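PDB 6U94: RND efflux system, outer membrane lipoprotein, NodT family from Burkholderia mallei, which probably serves as the outer-membrane channel of an RND-type efflux system. Local coordinates for residues Glu81-Gln89 / Asp125-Phe133. Numbering follows the deposited sequence.
Sequences EARALYRIQ and DASVGLTHF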
ATOM      1  N   GLU A  81      -3.071 -16.983  -0.173  1.00 84.38           N
ATOM      2  CA  GLU A  81      -2.027 -17.631   0.616  1.00 85.67           C
ATOM      3  C   GLU A  81      -0.848 -16.695   0.851  1.00 81.19           C
ATOM      4  O   GLU A  81      -0.288 -16.661   1.954  1.00 81.69           O
ATOM      5  CB  GLU A  81      -1.560 -18.910  -0.077  1.00 86.65           C
ATOM      6  CG  GLU A  81      -0.379 -19.585   0.608  1.00 91.76           C
ATOM      7  CD  GLU A  81       0.121 -20.805  -0.145  1.00101.72           C
ATOM      8  OE1 GLU A  81      -0.463 -21.143  -1.201  1.00103.16           O
ATOM      9  OE2 GLU A  81       1.101 -21.427   0.319  1.00105.49           O
ATOM     10  N   ALA A  82      -0.455 -15.935  -0.173  1.00 77.67           N
ATOM     11  CA  ALA A  82       0.696 -15.048  -0.046  1.00 74.82           C
ATOM     12  C   ALA A  82       0.431 -13.949   0.975  1.00 72.91           C
ATOM     13  O   ALA A  82       1.283 -13.661   1.822  1.00 73.51           O
ATOM     14  CB  ALA A  82       1.048 -14.447  -1.408  1.00 71.24           C
ATOM     15  N   ARG A  83      -0.749 -13.328   0.909  1.00 72.77           N
ATOM     16  CA  ARG A  83      -1.089 -12.276   1.861  1.00 72.20           C
ATOM     17  C   ARG A  83      -1.067 -12.796   3.292  1.00 76.33           C
ATOM     18  O   ARG A  83      -0.610 -12.101   4.207  1.00 78.46           O
ATOM     19  CB  ARG A  83      -2.459 -11.690   1.522  1.00 70.41           C
ATOM     20  CG  ARG A  83      -2.464 -10.819   0.280  1.00 70.24           C
ATOM     21  CD  ARG A  83      -3.877 -10.556  -0.211  1.00 73.02           C
ATOM     22  NE  ARG A  83      -4.737 -10.025   0.842  1.00 71.84           N
ATOM     23  CZ  ARG A  83      -4.790  -8.743   1.185  1.00 70.46           C
ATOM     24  NH1 ARG A  83      -4.023  -7.858   0.563  1.00 64.88           N
ATOM     25  NH2 ARG A  83      -5.606  -8.348   2.154  1.00 73.23           N
ATOM     26  N   ALA A  84      -1.552 -14.022   3.503  1.00 75.59           N
ATOM     27  CA  ALA A  84      -1.520 -14.608   4.839  1.00 74.57           C
ATOM     28  C   ALA A  84      -0.094 -14.867   5.303  1.00 78.82           C
ATOM     29  O   ALA A  84       0.174 -14.866   6.510  1.00 81.41           O
ATOM     30  CB  ALA A  84      -2.330 -15.905   4.869  1.00 73.31           C
ATOM     31  N   LEU A  85       0.834 -15.081   4.367  1.00 76.56           N
ATOM     32  CA  LEU A  85       2.207 -15.375   4.757  1.00 77.84           C
ATOM     33  C   LEU A  85       2.922 -14.137   5.283  1.00 76.22           C
ATOM     34  O   LEU A  85       3.651 -14.215   6.277  1.00 79.69           O
ATOM     35  CB  LEU A  85       2.976 -15.973   3.579  1.00 78.20           C
ATOM     36  CG  LEU A  85       2.770 -17.471   3.339  1.00 87.70           C
ATOM     37  CD1 LEU A  85       3.656 -17.967   2.206  1.00 91.76           C
ATOM     38  CD2 LEU A  85       3.036 -18.255   4.614  1.00 89.72           C
ATOM     39  N   TYR A  86       2.726 -12.984   4.641  1.00 73.43           N
ATOM     40  CA  TYR A  86       3.551 -11.820   4.928  1.00 74.61           C
ATOM     41  C   TYR A  86       2.788 -10.547   5.270  1.00 73.02           C
ATOM     42  O   TYR A  86       3.429  -9.578   5.684  1.00 74.35           O
ATOM     43  CB  TYR A  86       4.475 -11.518   3.736  1.00 72.80           C
ATOM     44  CG  TYR A  86       3.877 -10.545   2.746  1.00 72.30           C
ATOM     45  CD1 TYR A  86       2.892 -10.950   1.853  1.00 73.09           C
ATOM     46  CD2 TYR A  86       4.290  -9.218   2.710  1.00 69.38           C
ATOM     47  CE1 TYR A  86       2.337 -10.060   0.950  1.00 70.80           C
ATOM     48  CE2 TYR A  86       3.742  -8.321   1.814  1.00 68.78           C
ATOM     49  CZ  TYR A  86       2.765  -8.748   0.934  1.00 71.02           C
ATOM     50  OH  TYR A  86       2.214  -7.862   0.034  1.00 68.28           O
ATOM     51  N   ARG A  87       1.467 -10.502   5.114  1.00 75.45           N
ATOM     52  CA  ARG A  87       0.790  -9.214   5.200  1.00 75.76           C
ATOM     53  C   ARG A  87      -0.324  -9.169   6.240  1.00 78.44           C
ATOM     54  O   ARG A  87      -0.397  -8.215   7.021  1.00 78.87           O
ATOM     55  CB  ARG A  87       0.231  -8.828   3.829  1.00 77.34           C
ATOM     56  CG  ARG A  87      -0.183  -7.369   3.734  1.00 75.09           C
ATOM     57  CD  ARG A  87      -0.395  -6.955   2.293  1.00 76.04           C
ATOM     58  NE  ARG A  87      -0.661  -5.525   2.168  1.00 77.29           N
ATOM     59  CZ  ARG A  87      -0.983  -4.922   1.027  1.00 78.54           C
ATOM     60  NH1 ARG A  87      -1.084  -5.625  -0.096  1.00 74.64           N
ATOM     61  NH2 ARG A  87      -1.207  -3.614   1.009  1.00 76.08           N
ATOM     62  N   ILE A  88      -1.198 -10.181   6.255  1.00 81.04           N
ATOM     63  CA  ILE A  88      -2.393 -10.121   7.097  1.00 82.62           C
ATOM     64  C   ILE A  88      -2.013  -9.996   8.568  1.00 84.27           C
ATOM     65  O   ILE A  88      -2.587  -9.187   9.308  1.00 82.42           O
ATOM     66  CB  ILE A  88      -3.290 -11.348   6.854  1.00 86.19           C
ATOM     67  CG1 ILE A  88      -3.578 -11.514   5.362  1.00 85.20           C
ATOM     68  CG2 ILE A  88      -4.592 -11.213   7.627  1.00 88.31           C
ATOM     69  CD1 ILE A  88      -4.329 -10.355   4.759  1.00 82.79           C
ATOM     70  N   GLN A  89      -1.041 -10.791   9.013  1.00 87.82           N
ATOM     71  CA  GLN A  89      -0.672 -10.799  10.422  1.00 94.50           C
ATOM     72  C   GLN A  89       0.287  -9.678  10.804  1.00 94.54           C
ATOM     73  O   GLN A  89       0.459  -9.420  12.000  1.00 95.17           O
ATOM     74  CB  GLN A  89      -0.059 -12.150  10.801  1.00102.66           C
ATOM     75  CG  GLN A  89      -1.062 -13.298  10.857  1.00111.04           C
ATOM     76  CD  GLN A  89      -2.054 -13.182  12.009  1.00118.61           C
ATOM     77  OE1 GLN A  89      -2.076 -12.189  12.737  1.00120.92           O
ATOM     78  NE2 GLN A  89      -2.877 -14.209  12.180  1.00123.34           N
ATOM     79  N   ASP A 125      -7.085  -7.875  10.111  1.00 91.68           N
ATOM     80  CA  ASP A 125      -7.964  -7.564   8.988  1.00 91.27           C
ATOM     81  C   ASP A 125      -7.485  -8.246   7.710  1.00 84.77           C
ATOM     82  O   ASP A 125      -6.421  -7.917   7.182  1.00 80.55           O
ATOM     83  CB  ASP A 125      -8.047  -6.052   8.770  1.00 94.37           C
ATOM     84  CG  ASP A 125      -9.002  -5.676   7.653  1.00 97.91           C
ATOM     85  OD1 ASP A 125      -9.968  -6.432   7.408  1.00 99.67           O
ATOM     86  OD2 ASP A 125      -8.782  -4.628   7.009  1.00 96.86           O
ATOM     87  N   ALA A 126      -8.286  -9.189   7.209  1.00 83.15           N
ATOM     88  CA  ALA A 126      -7.904  -9.944   6.022  1.00 77.56           C
ATOM     89  C   ALA A 126      -7.927  -9.100   4.755  1.00 72.51           C
ATOM     90  O   ALA A 126      -7.321  -9.498   3.756  1.00 68.99           O
ATOM     91  CB  ALA A 126      -8.822 -11.155   5.853  1.00 79.88           C
ATOM     92  N   SER A 127      -8.603  -7.951   4.770  1.00 74.69           N
ATOM     93  CA  SER A 127      -8.795  -7.135   3.579  1.00 74.79           C
ATOM     94  C   SER A 127      -7.847  -5.944   3.512  1.00 67.87           C
ATOM     95  O   SER A 127      -8.102  -5.011   2.744  1.00 68.52           O
ATOM     96  CB  SER A 127     -10.243  -6.651   3.504  1.00 80.65           C
ATOM     97  OG  SER A 127     -11.138  -7.743   3.384  1.00 85.75           O
ATOM     98  N   VAL A 128      -6.757  -5.960   4.285  1.00 68.22           N
ATOM     99  CA  VAL A 128      -5.874  -4.799   4.356  1.00 62.56           C
ATOM    100  C   VAL A 128      -5.276  -4.515   2.986  1.00 62.08           C
ATOM    101  O   VAL A 128      -4.761  -5.414   2.309  1.00 64.76           O
ATOM    102  CB  VAL A 128      -4.785  -5.012   5.421  1.00 62.45           C
ATOM    103  CG1 VAL A 128      -4.043  -6.322   5.196  1.00 63.17           C
ATOM    104  CG2 VAL A 128      -3.810  -3.843   5.423  1.00 61.05           C
ATOM    105  N   GLY A 129      -5.359  -3.255   2.562  1.00 58.41           N
ATOM    106  CA  GLY A 129      -4.808  -2.858   1.282  1.00 57.56           C
ATOM    107  C   GLY A 129      -5.602  -3.297   0.071  1.00 61.09           C
ATOM    108  O   GLY A 129      -5.058  -3.320  -1.035  1.00 59.75           O
ATOM    109  N   LEU A 130      -6.876  -3.641   0.243  1.00 62.41           N
ATOM    110  CA  LEU A 130      -7.729  -4.069  -0.856  1.00 59.18           C
ATOM    111  C   LEU A 130      -8.766  -2.998  -1.170  1.00 61.94           C
ATOM    112  O   LEU A 130      -9.372  -2.418  -0.262  1.00 60.06           O
ATOM    113  CB  LEU A 130      -8.431  -5.391  -0.526  1.00 62.15           C
ATOM    114  CG  LEU A 130      -7.537  -6.618  -0.345  1.00 63.43           C
ATOM    115  CD1 LEU A 130      -8.381  -7.874  -0.170  1.00 66.87           C
ATOM    116  CD2 LEU A 130      -6.581  -6.761  -1.521  1.00 60.74           C
ATOM    117  N   THR A 131      -8.974  -2.746  -2.458  1.00 64.01           N
ATOM    118  CA  THR A 131      -9.992  -1.804  -2.892  1.00 64.38           C
ATOM    119  C   THR A 131     -11.383  -2.425  -2.761  1.00 60.08           C
ATOM    120  O   THR A 131     -11.543  -3.591  -2.389  1.00 57.02           O
ATOM    121  CB  THR A 131      -9.731  -1.354  -4.326  1.00 66.17           C
ATOM    122  OG1 THR A 131      -9.713  -2.494  -5.195  1.00 65.91           O
ATOM    123  CG2 THR A 131      -8.393  -0.619  -4.415  1.00 62.97           C
ATOM    124  N   HIS A 132     -12.408  -1.622  -3.059  1.00 54.03           N
ATOM    125  CA  HIS A 132     -13.780  -2.099  -2.925  1.00 55.83           C
ATOM    126  C   HIS A 132     -14.059  -3.261  -3.871  1.00 61.11           C
ATOM    127  O   HIS A 132     -14.677  -4.255  -3.473  1.00 60.88           O
ATOM    128  CB  HIS A 132     -14.770  -0.963  -3.181  1.00 62.23           C
ATOM    129  CG  HIS A 132     -14.801   0.072  -2.099  1.00 68.75           C
ATOM    130  ND1 HIS A 132     -15.136  -0.224  -0.796  1.00 71.04           N
ATOM    131  CD2 HIS A 132     -14.551   1.402  -2.132  1.00 64.33           C
ATOM    132  CE1 HIS A 132     -15.086   0.878  -0.070  1.00 68.41           C
ATOM    133  NE2 HIS A 132     -14.733   1.879  -0.857  1.00 69.71           N
ATOM    134  N   PHE A 133     -13.607  -3.161  -5.126  1.00 57.67           N
ATOM    135  CA  PHE A 133     -13.932  -4.215  -6.081  1.00 64.15           C
ATOM    136  C   PHE A 133     -13.145  -5.490  -5.805  1.00 65.18           C
ATOM    137  O   PHE A 133     -13.636  -6.588  -6.087  1.00 65.69           O
ATOM    138  CB  PHE A 133     -13.719  -3.737  -7.522  1.00 64.35           C
ATOM    139  CG  PHE A 133     -12.310  -3.304  -7.840  1.00 61.12           C
ATOM    140  CD1 PHE A 133     -11.350  -4.235  -8.205  1.00 60.46           C
ATOM    141  CD2 PHE A 133     -11.961  -1.963  -7.820  1.00 56.40           C
ATOM    142  CE1 PHE A 133     -10.061  -3.839  -8.515  1.00 57.08           C
ATOM    143  CE2 PHE A 133     -10.675  -1.560  -8.132  1.00 55.51           C
ATOM    144  CZ  PHE A 133      -9.723  -2.499  -8.479  1.00 56.64           C
TER
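The end of helix 72-86 and the residues just after it face two overlapping beta turns, type I from D125 to V128 and type II from S127 to L130, with the CA atoms of I88 and A126 5.6 Å apart, the closest across the pair. R83 carries the contact, reaching into the turns with its guanidinium group edge first. Its NH2 donates to A126 O at 2.6 Å, and NH1 and NH2 both close on V128 O, each at 3.1 Å. All three bonds lie in or very near the guanidinium plane; NH1 meets V128 O almost head-on (C=O...N 169°), whereas NH2 comes at a wider slant, tilted out of the carbonyl plane. A bend at chi3 turns the group to present this edge. L130 arrives from the opposite direction and lays CD2 over one face, 3.5 Å from R83 NH1. R87 lies four residues on, just past the helix. With CG anti to the backbone N (chi1 -166°) and the chain straight from there to NE, its guanidinium passes V128 O with a face instead of an N-H, and NH2 lies 3.7 Å from G129 CA. I88 CD1 packs on A126 O (3.3 Å), and its contact with V128 CG1 (4.1 Å) is the apolar pair here. Beyond the two segments, E169 of helix 156-203 forms salt bridges with both R83 NH1 and R87 NH1 and hydrogen-bonds to Y86 OH, while K453 NZ of helix 421-454 hydrogen-bonds to G129 O. R83 thus joins the end of one helix to the loop leading into helix 132-142: two loop carbonyls fix the rotation of its guanidinium, E169 ties both arginines to helix 156-203 and probably offsets their charge, and K453 links the loop directly to helix 421-454.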